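Local coordinates for protein putative fimbrium tip subunit Fim1F (Parabacteroides distasonis, PDB 3R4R) that is a putative component of the fimbrium tip, part of the surface filaments through which the bacterium adheres to its surroundings and forms biofilms, at residues S13-L18 with Q84-R89; A170-T175 with F229-I234; N265-K270 with W280-V285. All blocks are in the same frame, centred on the assembly; numbering follows the deposited sequence.

Contact 1: S13-L18 with Q84-R89; sequences SFDMSL and QLEGVR
Phe14 faces both Gly87 and Val88 across an antiparallel strand pair, a G1 beta bulge that moves the register by one residue before Met16 meets Leu85. Gly87 absorbs the extra residue with a positive phi, and Phe14 O still accepts Val88 N at 2.7 Å. A side chain reinforces the irregularity. Asp15 CG stands opposite the carbonyl carbon (chi1 -69°), and OD1 takes the Gly87 N-H at 3.3 Å, a nearly straight bond that reaches the oxygen from above the carboxylate plane. Asp15 OD2 rests 3.4 Å from Glu86 CG. The two carboxylates are turned about 80° to each other, and since their charged atoms do not touch and both residues are exposed, their repulsion is probably softened by solvent.

The face carrying Phe14, Met16, Leu85 and Val88 is apolar. Leu85 works as a fork: CD2 lies 3.9 Å from the selenium of Met16, a selenomethionine, while CD1 packs 3.5 Å from Leu18 CD2. Val49 and Val51 of strand 46-52 continue this packing around Leu85. Segment 13-18 lies in the presumed propeptide, yet here it pairs as a regular strand with strand 78-90. Beyond the bulge, Gln84 bends at chi2 (-85°) and brings its amide back toward the neighbouring strand, where Ser17 OG donates to Gln84 OE1 at 3.0 Å, nearly along the C=O axis.

Contact 2: A170-T175 with F229-I234; sequences AKIEYT and FYTYEI. With EDO (1,2-ethanediol), chain F.
Ile172 and Phe229 exchange two backbone hydrogen bonds, Ile172 N to Phe229 O and Phe229 N to Ile172 O, each 2.9 Å. The next antiparallel pair is less even: Ala170 N reaches Thr231 O at 2.8 Å, but the return bond from Thr231 N to Ala170 O is weak. Tyr230 turns its N-H to a 1,2-ethanediol, probably from the crystallisation liquor, 3.0 Å from N to O2, which Pro136 O also holds.

On the Tyr230 face, Lys171 lies alongside the tyrosine, its CG 3.8 Å from Tyr230 CE1. The extended lysine chain and the phenol point the same way, to Glu41, which salt-bridges Lys171 NZ and hydrogen-bonds Tyr230 OH. On the other face Phe229 adopts chi1 49°, with CG between its backbone N and carbonyl carbon, and the ring swings across Ile172. Ile172 CB sits over the ring in a CH-pi contact, 4.2 Å from the centroid, while CG2 comes within 3.7 Å of Phe229 CZ. Ile172 CD1 extends the packing to Thr231 CG2.

This strand pair of the transthyretin-like domain thus separates its chemistry by face, one largely apolar and one converging on a shared carboxylate, and the diol meets an N-H turned from segment 170-175.

Contact 3: N265-K270 with W280-V285; sequences NYYRIK and WVLENV
Val285 CG2 lies over one face of the Tyr266 ring, 3.9 Å from its centroid and 14° off the normal, and the same methyl sits over the centre of the Arg268 guanidinium. Tyr266 also takes a cation-pi contact from Lys171. At the edge of that guanidinium, Arg268 NH1 meets Glu283 OE1 at 3.3 Å in a salt bridge whose hydrogen bond is weak, the two planes being 75° apart. Arg268 NE also makes a weak bond to Tyr266 OH, a hydroxyl whose stronger partner is Glu173.

Tyr267 receives Glu283 O at its edge, while Asn284 ND2 approaches obliquely, 3.3 Å from Tyr267 CE1. That amide also gives a weak hydrogen bond to Asn265 OD1; Asn265 ND2 bonds to Thr208 O and Ile262 O. Along this face, Leu282 CD1 packs 3.8 Å from Ile269 CG1. Phe261 meets the Tyr267 ring edge-to-face.

The backbones form an antiparallel beta hairpin, in which Tyr266 O accepts Val285 N at 3.0 Å. The hairpin is therefore two-sided: Tyr267, Ile269 and Leu282 supply a mostly apolar, buried face, with Asn284 at its end, whereas on the other the positive charge of Arg268 is probably shared between Glu283 and the more distant Glu173.

From the N terminus, contact 1 closes first, joining strand 12-21 to strand 78-90 and enclosing strands 46-52 and 58-65. Contact 2 then closes the loop from strand 161-179 to strand 228-232, and contact 3 the short hairpin of strands 266-273 and 278-284. The three follow in series; none nests or crosses. Contact 1 lies on the opposite side of the chain's centre from contacts 2 and 3, its centre about 37 Å from that of contact 2 and 42 Å from that of contact 3. Strand 161-179 links the regions, running parallel to both 12-21 and 266-273. Contacts 2 and 3 touch through Lys171 O and Tyr267 N, and all four segments lie in the C-terminal family region.

Contact 1: S13-L18 with Q84-R89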
loop_
_atom_site.group_PDB
_atom_site.type_symbol
_atom_site.label_atom_id
_atom_site.label_comp_id
_atom_site.label_asym_id
_atom_site.label_seq_id
_atom_site.Cartn_x
_atom_site.Cartn_y
_atom_site.Cartn_z
ATOM N N SER A 13 9.540 -31.482 6.365
ATOM C CA SER A 13 9.871 -30.273 5.589
ATOM C C SER A 13 8.940 -30.097 4.369
ATOM O O SER A 13 8.877 -30.968 3.495
ATOM C CB SER A 13 11.325 -30.342 5.120
ATOM O OG SER A 13 11.749 -29.265 4.301
ATOM N N PHE A 14 8.255 -28.947 4.304
ATOM C CA PHE A 14 7.347 -28.598 3.213
ATOM C C PHE A 14 7.871 -27.533 2.307
ATOM O O PHE A 14 8.656 -26.676 2.710
ATOM C CB PHE A 14 6.008 -28.078 3.753
ATOM C CG PHE A 14 5.144 -29.105 4.412
ATOM C CD1 PHE A 14 5.271 -29.373 5.767
ATOM C CD2 PHE A 14 4.180 -29.787 3.687
ATOM C CE1 PHE A 14 4.467 -30.332 6.378
ATOM C CE2 PHE A 14 3.378 -30.745 4.297
ATOM C CZ PHE A 14 3.526 -31.014 5.639
ATOM N N ASP A 15 7.352 -27.542 1.086
ATOM C CA ASP A 15 7.570 -26.510 0.091
ATOM C C ASP A 15 6.197 -25.991 -0.347
ATOM O O ASP A 15 5.325 -26.763 -0.744
ATOM C CB ASP A 15 8.427 -26.985 -1.092
ATOM C CG ASP A 15 9.895 -27.253 -0.768
ATOM O OD1 ASP A 15 10.185 -27.770 0.346
ATOM O OD2 ASP A 15 10.746 -27.040 -1.664
HETATM N N MSE A 16 5.995 -24.685 -0.201
HETATM C CA MSE A 16 4.735 -24.010 -0.507
HETATM C C MSE A 16 4.791 -23.245 -1.809
HETATM O O MSE A 16 5.763 -22.535 -2.073
HETATM C CB MSE A 16 4.365 -23.021 0.622
HETATM C CG MSE A 16 3.991 -23.699 1.952
HETATM SE SE MSE A 16 3.606 -22.488 3.479
HETATM C CE MSE A 16 2.266 -21.327 2.627
ATOM N N SER A 17 3.721 -23.378 -2.611
ATOM C CA SER A 17 3.507 -22.603 -3.832
ATOM C C SER A 17 2.689 -21.374 -3.449
ATOM O O SER A 17 1.598 -21.518 -2.888
ATOM C CB SER A 17 2.841 -23.443 -4.918
ATOM O OG SER A 17 3.634 -24.556 -5.296
ATOM N N LEU A 18 3.245 -20.170 -3.681
ATOM C CA LEU A 18 2.648 -18.899 -3.277
ATOM C C LEU A 18 2.266 -18.042 -4.484
ATOM O O LEU A 18 3.078 -17.870 -5.394
ATOM C CB LEU A 18 3.689 -18.158 -2.413
ATOM C CG LEU A 18 3.194 -17.344 -1.205
ATOM C CD1 LEU A 18 2.844 -18.261 -0.040
ATOM C CD2 LEU A 18 4.283 -16.419 -0.702
ATOM N N GLN A 84 8.010 -19.683 -4.568
ATOM C CA GLN A 84 8.219 -20.940 -3.875
ATOM C C GLN A 84 8.853 -20.700 -2.515
ATOM O O GLN A 84 9.844 -19.980 -2.413
ATOM C CB GLN A 84 9.095 -21.882 -4.709
ATOM C CG GLN A 84 8.333 -22.744 -5.710
ATOM C CD GLN A 84 7.787 -24.013 -5.085
ATOM O OE1 GLN A 84 6.572 -24.205 -4.965
ATOM N NE2 GLN A 84 8.682 -24.920 -4.689
ATOM N N LEU A 85 8.218 -21.233 -1.471
ATOM C CA LEU A 85 8.711 -21.305 -0.093
ATOM C C LEU A 85 9.305 -22.667 0.117
ATOM O O LEU A 85 8.537 -23.603 0.292
ATOM C CB LEU A 85 7.613 -21.023 0.976
ATOM C CG LEU A 85 7.079 -19.634 1.226
ATOM C CD1 LEU A 85 6.564 -19.007 -0.011
ATOM C CD2 LEU A 85 5.949 -19.700 2.171
ATOM N N GLU A 86 10.637 -22.817 0.001
ATOM C CA GLU A 86 11.315 -24.095 0.244
ATOM C C GLU A 86 11.674 -24.248 1.712
ATOM O O GLU A 86 12.057 -23.277 2.365
ATOM C CB GLU A 86 12.596 -24.276 -0.598
ATOM C CG GLU A 86 12.476 -24.165 -2.114
ATOM C CD GLU A 86 12.553 -22.781 -2.725
ATOM O OE1 GLU A 86 12.458 -21.778 -1.980
ATOM O OE2 GLU A 86 12.760 -22.704 -3.957
ATOM N N GLY A 87 11.581 -25.480 2.198
ATOM C CA GLY A 87 11.985 -25.884 3.535
ATOM C C GLY A 87 11.274 -25.276 4.720
ATOM O O GLY A 87 11.937 -24.845 5.670
ATOM N N VAL A 88 9.930 -25.277 4.702
ATOM C CA VAL A 88 9.142 -24.836 5.858
ATOM C C VAL A 88 9.133 -26.036 6.822
ATOM O O VAL A 88 8.650 -27.111 6.451
ATOM C CB VAL A 88 7.739 -24.311 5.473
ATOM C CG1 VAL A 88 6.957 -23.880 6.711
ATOM C CG2 VAL A 88 7.852 -23.165 4.466
ATOM N N ARG A 89 9.729 -25.870 8.017
ATOM C CA ARG A 89 9.872 -26.973 8.959
ATOM C C ARG A 89 8.690 -27.049 9.934
ATOM O O ARG A 89 8.291 -26.054 10.549
ATOM C CB ARG A 89 11.192 -26.863 9.752
ATOM C CG ARG A 89 12.433 -26.904 8.860
#

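Contact 2: A170-T175 with F229-I234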
loop_
_atom_site.group_PDB
_atom_site.type_symbol
_atom_site.label_atom_id
_atom_site.label_comp_id
_atom_site.label_asym_id
_atom_site.label_seq_id
_atom_site.Cartn_x
_atom_site.Cartn_y
_atom_site.Cartn_z
ATOM N N ALA A 170 -2.143 5.555 -0.336
ATOM C CA ALA A 170 -3.212 6.119 -1.145
ATOM C C ALA A 170 -2.600 6.860 -2.335
ATOM O O ALA A 170 -1.518 7.436 -2.189
ATOM C CB ALA A 170 -4.076 7.039 -0.311
ATOM N N LYS A 171 -3.253 6.802 -3.514
ATOM C CA LYS A 171 -2.810 7.494 -4.719
ATOM C C LYS A 171 -3.679 8.744 -4.913
ATOM O O LYS A 171 -4.909 8.660 -4.894
ATOM C CB LYS A 171 -2.869 6.543 -5.934
ATOM C CG LYS A 171 -2.460 7.165 -7.290
ATOM C CD LYS A 171 -2.667 6.158 -8.433
ATOM C CE LYS A 171 -2.358 6.731 -9.790
ATOM N NZ LYS A 171 -2.544 5.715 -10.861
ATOM N N ILE A 172 -3.036 9.907 -5.052
ATOM C CA ILE A 172 -3.765 11.191 -5.192
ATOM C C ILE A 172 -3.319 11.908 -6.473
ATOM O O ILE A 172 -2.128 12.175 -6.646
ATOM C CB ILE A 172 -3.574 12.130 -3.945
ATOM C CG1 ILE A 172 -3.847 11.410 -2.595
ATOM C CG2 ILE A 172 -4.410 13.425 -4.082
ATOM C CD1 ILE A 172 -3.475 12.291 -1.360
ATOM N N GLU A 173 -4.280 12.218 -7.368
ATOM C CA GLU A 173 -4.017 12.963 -8.597
ATOM C C GLU A 173 -4.724 14.337 -8.568
ATOM O O GLU A 173 -5.946 14.386 -8.507
ATOM C CB GLU A 173 -4.465 12.158 -9.836
ATOM C CG GLU A 173 -4.153 12.873 -11.157
ATOM C CD GLU A 173 -4.618 12.248 -12.463
ATOM O OE1 GLU A 173 -5.446 11.308 -12.425
ATOM O OE2 GLU A 173 -4.188 12.738 -13.533
ATOM N N TYR A 174 -3.971 15.441 -8.593
ATOM C CA TYR A 174 -4.560 16.782 -8.722
ATOM C C TYR A 174 -4.781 17.023 -10.212
ATOM O O TYR A 174 -3.819 16.961 -10.978
ATOM C CB TYR A 174 -3.700 17.877 -8.056
ATOM C CG TYR A 174 -4.065 19.290 -8.472
ATOM C CD1 TYR A 174 -5.204 19.914 -7.972
ATOM C CD2 TYR A 174 -3.239 20.024 -9.315
ATOM C CE1 TYR A 174 -5.529 21.223 -8.327
ATOM C CE2 TYR A 174 -3.556 21.332 -9.683
ATOM C CZ TYR A 174 -4.700 21.931 -9.182
ATOM O OH TYR A 174 -5.020 23.214 -9.552
ATOM N N THR A 175 -6.044 17.222 -10.634
ATOM C CA THR A 175 -6.380 17.325 -12.058
ATOM C C THR A 175 -6.679 18.782 -12.505
ATOM O O THR A 175 -7.054 18.978 -13.661
ATOM C CB THR A 175 -7.584 16.429 -12.389
ATOM O OG1 THR A 175 -8.708 16.784 -11.569
ATOM C CG2 THR A 175 -7.261 14.951 -12.232
ATOM N N PHE A 229 0.739 11.994 -6.696
ATOM C CA PHE A 229 1.610 11.778 -5.545
ATOM C C PHE A 229 0.931 10.774 -4.567
ATOM O O PHE A 229 -0.243 10.414 -4.767
ATOM C CB PHE A 229 1.950 13.129 -4.866
ATOM C CG PHE A 229 0.766 14.008 -4.590
ATOM C CD1 PHE A 229 0.296 14.891 -5.561
ATOM C CD2 PHE A 229 0.154 13.999 -3.345
ATOM C CE1 PHE A 229 -0.819 15.701 -5.312
ATOM C CE2 PHE A 229 -0.947 14.821 -3.085
ATOM C CZ PHE A 229 -1.444 15.648 -4.084
ATOM N N TYR A 230 1.705 10.284 -3.560
ATOM C CA TYR A 230 1.284 9.253 -2.613
ATOM C C TYR A 230 1.515 9.637 -1.162
ATOM O O TYR A 230 2.338 10.496 -0.864
ATOM C CB TYR A 230 2.054 7.940 -2.865
ATOM C CG TYR A 230 2.128 7.501 -4.306
ATOM C CD1 TYR A 230 1.065 6.832 -4.909
ATOM C CD2 TYR A 230 3.251 7.779 -5.082
ATOM C CE1 TYR A 230 1.093 6.502 -6.264
ATOM C CE2 TYR A 230 3.285 7.464 -6.444
ATOM C CZ TYR A 230 2.208 6.814 -7.026
ATOM O OH TYR A 230 2.273 6.419 -8.331
ATOM N N THR A 231 0.820 8.936 -0.256
ATOM C CA THR A 231 0.911 9.086 1.195
ATOM C C THR A 231 0.382 7.827 1.896
ATOM O O THR A 231 -0.513 7.145 1.374
ATOM C CB THR A 231 0.145 10.340 1.684
ATOM O OG1 THR A 231 0.243 10.423 3.103
ATOM C CG2 THR A 231 -1.336 10.332 1.296
ATOM N N TYR A 232 0.904 7.551 3.109
ATOM C CA TYR A 232 0.329 6.519 3.926
ATOM C C TYR A 232 -0.870 7.138 4.639
ATOM O O TYR A 232 -0.887 8.363 4.792
ATOM C CB TYR A 232 1.359 5.910 4.897
ATOM C CG TYR A 232 2.527 5.166 4.293
ATOM C CD1 TYR A 232 2.319 4.090 3.430
ATOM C CD2 TYR A 232 3.818 5.364 4.770
ATOM C CE1 TYR A 232 3.388 3.359 2.910
ATOM C CE2 TYR A 232 4.890 4.591 4.315
ATOM C CZ TYR A 232 4.671 3.599 3.371
ATOM O OH TYR A 232 5.717 2.857 2.890
ATOM N N GLU A 233 -1.903 6.340 5.006
ATOM C CA GLU A 233 -3.074 6.774 5.804
ATOM C C GLU A 233 -2.726 7.656 6.996
ATOM O O GLU A 233 -1.654 7.492 7.592
ATOM C CB GLU A 233 -3.820 5.565 6.395
ATOM C CG GLU A 233 -4.544 4.684 5.425
ATOM C CD GLU A 233 -5.319 3.572 6.089
ATOM O OE1 GLU A 233 -4.921 3.054 7.163
ATOM O OE2 GLU A 233 -6.324 3.175 5.468
ATOM N N ILE A 234 -3.666 8.522 7.396
ATOM C CA ILE A 234 -3.525 9.414 8.534
ATOM C C ILE A 234 -4.811 9.312 9.346
ATOM O O ILE A 234 -5.838 9.813 8.882
ATOM C CB ILE A 234 -3.213 10.836 8.039
ATOM C CG1 ILE A 234 -1.957 10.842 7.119
ATOM C CG2 ILE A 234 -3.078 11.776 9.234
ATOM C CD1 ILE A 234 -1.664 12.081 6.299
HETATM C C1 EDO F . 5.276 12.099 -2.323
HETATM O O1 EDO F . 6.525 11.581 -1.834
HETATM C C2 EDO F . 5.182 11.911 -3.834
HETATM O O2 EDO F . 4.626 10.642 -4.186
#

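Contact 3: N265-K270 with W280-V285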
loop_
_atom_site.group_PDB
_atom_site.type_symbol
_atom_site.label_atom_id
_atom_site.label_comp_id
_atom_site.label_asym_id
_atom_site.label_seq_id
_atom_site.Cartn_x
_atom_site.Cartn_y
_atom_site.Cartn_z
ATOM N N ASN A 265 -6.592 3.031 -2.279
ATOM C CA ASN A 265 -7.562 3.809 -3.042
ATOM C C ASN A 265 -6.866 4.857 -3.935
ATOM O O ASN A 265 -5.744 5.266 -3.642
ATOM C CB ASN A 265 -8.565 4.499 -2.112
ATOM C CG ASN A 265 -9.516 3.570 -1.396
ATOM O OD1 ASN A 265 -10.539 3.150 -1.937
ATOM N ND2 ASN A 265 -9.227 3.281 -0.151
ATOM N N TYR A 266 -7.528 5.255 -5.031
ATOM C CA TYR A 266 -7.054 6.257 -5.998
ATOM C C TYR A 266 -8.050 7.410 -5.994
ATOM O O TYR A 266 -9.252 7.207 -6.124
ATOM C CB TYR A 266 -6.842 5.626 -7.398
ATOM C CG TYR A 266 -6.649 6.538 -8.606
ATOM C CD1 TYR A 266 -5.942 7.735 -8.502
ATOM C CD2 TYR A 266 -7.029 6.123 -9.880
ATOM C CE1 TYR A 266 -5.733 8.553 -9.615
ATOM C CE2 TYR A 266 -6.806 6.918 -11.002
ATOM C CZ TYR A 266 -6.162 8.136 -10.870
ATOM O OH TYR A 266 -5.974 8.898 -12.009
ATOM N N TYR A 267 -7.532 8.618 -5.763
ATOM C CA TYR A 267 -8.301 9.845 -5.639
ATOM C C TYR A 267 -7.911 10.877 -6.675
ATOM O O TYR A 267 -6.759 10.913 -7.111
ATOM C CB TYR A 267 -8.090 10.446 -4.244
ATOM C CG TYR A 267 -8.484 9.520 -3.109
ATOM C CD1 TYR A 267 -9.814 9.400 -2.713
ATOM C CD2 TYR A 267 -7.525 8.783 -2.413
ATOM C CE1 TYR A 267 -10.186 8.539 -1.682
ATOM C CE2 TYR A 267 -7.887 7.917 -1.377
ATOM C CZ TYR A 267 -9.220 7.805 -1.010
ATOM O OH TYR A 267 -9.611 6.966 0.004
ATOM N N ARG A 268 -8.874 11.725 -7.058
ATOM C CA ARG A 268 -8.663 12.866 -7.943
ATOM C C ARG A 268 -9.209 14.143 -7.282
ATOM O O ARG A 268 -10.357 14.165 -6.837
ATOM C CB ARG A 268 -9.281 12.682 -9.349
ATOM C CG ARG A 268 -8.741 11.513 -10.180
ATOM C CD ARG A 268 -9.186 11.666 -11.616
ATOM N NE ARG A 268 -8.967 10.476 -12.438
ATOM C CZ ARG A 268 -9.939 9.740 -12.973
ATOM N NH1 ARG A 268 -11.214 10.098 -12.828
ATOM N NH2 ARG A 268 -9.645 8.679 -13.712
ATOM N N ILE A 269 -8.373 15.200 -7.221
ATOM C CA ILE A 269 -8.736 16.511 -6.678
ATOM C C ILE A 269 -8.908 17.454 -7.855
ATOM O O ILE A 269 -7.969 17.758 -8.597
ATOM C CB ILE A 269 -7.750 17.077 -5.615
ATOM C CG1 ILE A 269 -7.607 16.110 -4.423
ATOM C CG2 ILE A 269 -8.197 18.465 -5.148
ATOM C CD1 ILE A 269 -6.723 16.612 -3.254
ATOM N N LYS A 270 -10.134 17.921 -7.985
ATOM C CA LYS A 270 -10.627 18.831 -9.006
ATOM C C LYS A 270 -11.266 20.046 -8.329
ATOM O O LYS A 270 -11.940 19.896 -7.314
ATOM C CB LYS A 270 -11.640 18.057 -9.889
ATOM C CG LYS A 270 -12.305 18.817 -11.019
ATOM C CD LYS A 270 -13.363 17.982 -11.762
ATOM C CE LYS A 270 -12.810 16.791 -12.513
ATOM N NZ LYS A 270 -13.896 16.056 -13.208
ATOM N N TRP A 280 -14.028 22.709 -4.354
ATOM C CA TRP A 280 -13.201 21.521 -4.517
ATOM C C TRP A 280 -14.021 20.240 -4.407
ATOM O O TRP A 280 -14.937 20.121 -3.593
ATOM C CB TRP A 280 -12.062 21.492 -3.489
ATOM C CG TRP A 280 -11.100 22.634 -3.663
ATOM C CD1 TRP A 280 -11.143 23.843 -3.030
ATOM C CD2 TRP A 280 -10.058 22.737 -4.650
ATOM N NE1 TRP A 280 -10.159 24.674 -3.526
ATOM C CE2 TRP A 280 -9.474 24.018 -4.516
ATOM C CE3 TRP A 280 -9.534 21.856 -5.612
ATOM C CZ2 TRP A 280 -8.390 24.435 -5.298
ATOM C CZ3 TRP A 280 -8.458 22.268 -6.381
ATOM C CH2 TRP A 280 -7.903 23.546 -6.230
ATOM N N VAL A 281 -13.630 19.267 -5.231
ATOM C CA VAL A 281 -14.233 17.950 -5.426
ATOM C C VAL A 281 -13.196 16.841 -5.171
ATOM O O VAL A 281 -12.150 16.769 -5.839
ATOM C CB VAL A 281 -14.826 17.810 -6.866
ATOM C CG1 VAL A 281 -15.436 16.431 -7.084
ATOM C CG2 VAL A 281 -15.830 18.912 -7.201
ATOM N N LEU A 282 -13.515 15.947 -4.241
ATOM C CA LEU A 282 -12.649 14.811 -3.990
ATOM C C LEU A 282 -13.346 13.566 -4.516
ATOM O O LEU A 282 -14.431 13.221 -4.042
ATOM C CB LEU A 282 -12.283 14.699 -2.495
ATOM C CG LEU A 282 -11.325 13.579 -2.110
ATOM C CD1 LEU A 282 -10.026 13.611 -2.947
ATOM C CD2 LEU A 282 -11.019 13.635 -0.640
ATOM N N GLU A 283 -12.739 12.925 -5.525
ATOM C CA GLU A 283 -13.299 11.735 -6.161
ATOM C C GLU A 283 -12.552 10.454 -5.728
ATOM O O GLU A 283 -11.331 10.432 -5.691
ATOM C CB GLU A 283 -13.254 11.858 -7.710
ATOM C CG GLU A 283 -13.822 10.650 -8.458
ATOM C CD GLU A 283 -13.640 10.569 -9.965
ATOM O OE1 GLU A 283 -13.197 11.566 -10.577
ATOM O OE2 GLU A 283 -13.952 9.499 -10.538
ATOM N N ASN A 284 -13.309 9.397 -5.428
ATOM C CA ASN A 284 -12.761 8.083 -5.188
ATOM C C ASN A 284 -13.010 7.345 -6.495
ATOM O O ASN A 284 -14.136 6.947 -6.783
ATOM C CB ASN A 284 -13.339 7.418 -3.916
ATOM C CG ASN A 284 -12.613 6.156 -3.527
ATOM O OD1 ASN A 284 -12.396 5.255 -4.336
ATOM N ND2 ASN A 284 -12.310 6.013 -2.248
ATOM N N VAL A 285 -11.978 7.237 -7.308
ATOM C CA VAL A 285 -12.026 6.739 -8.686
ATOM C C VAL A 285 -12.570 5.283 -8.767
ATOM O O VAL A 285 -13.479 5.044 -9.561
ATOM C CB VAL A 285 -10.627 6.824 -9.367
ATOM C CG1 VAL A 285 -10.699 6.379 -10.830
ATOM C CG2 VAL A 285 -10.101 8.250 -9.290
#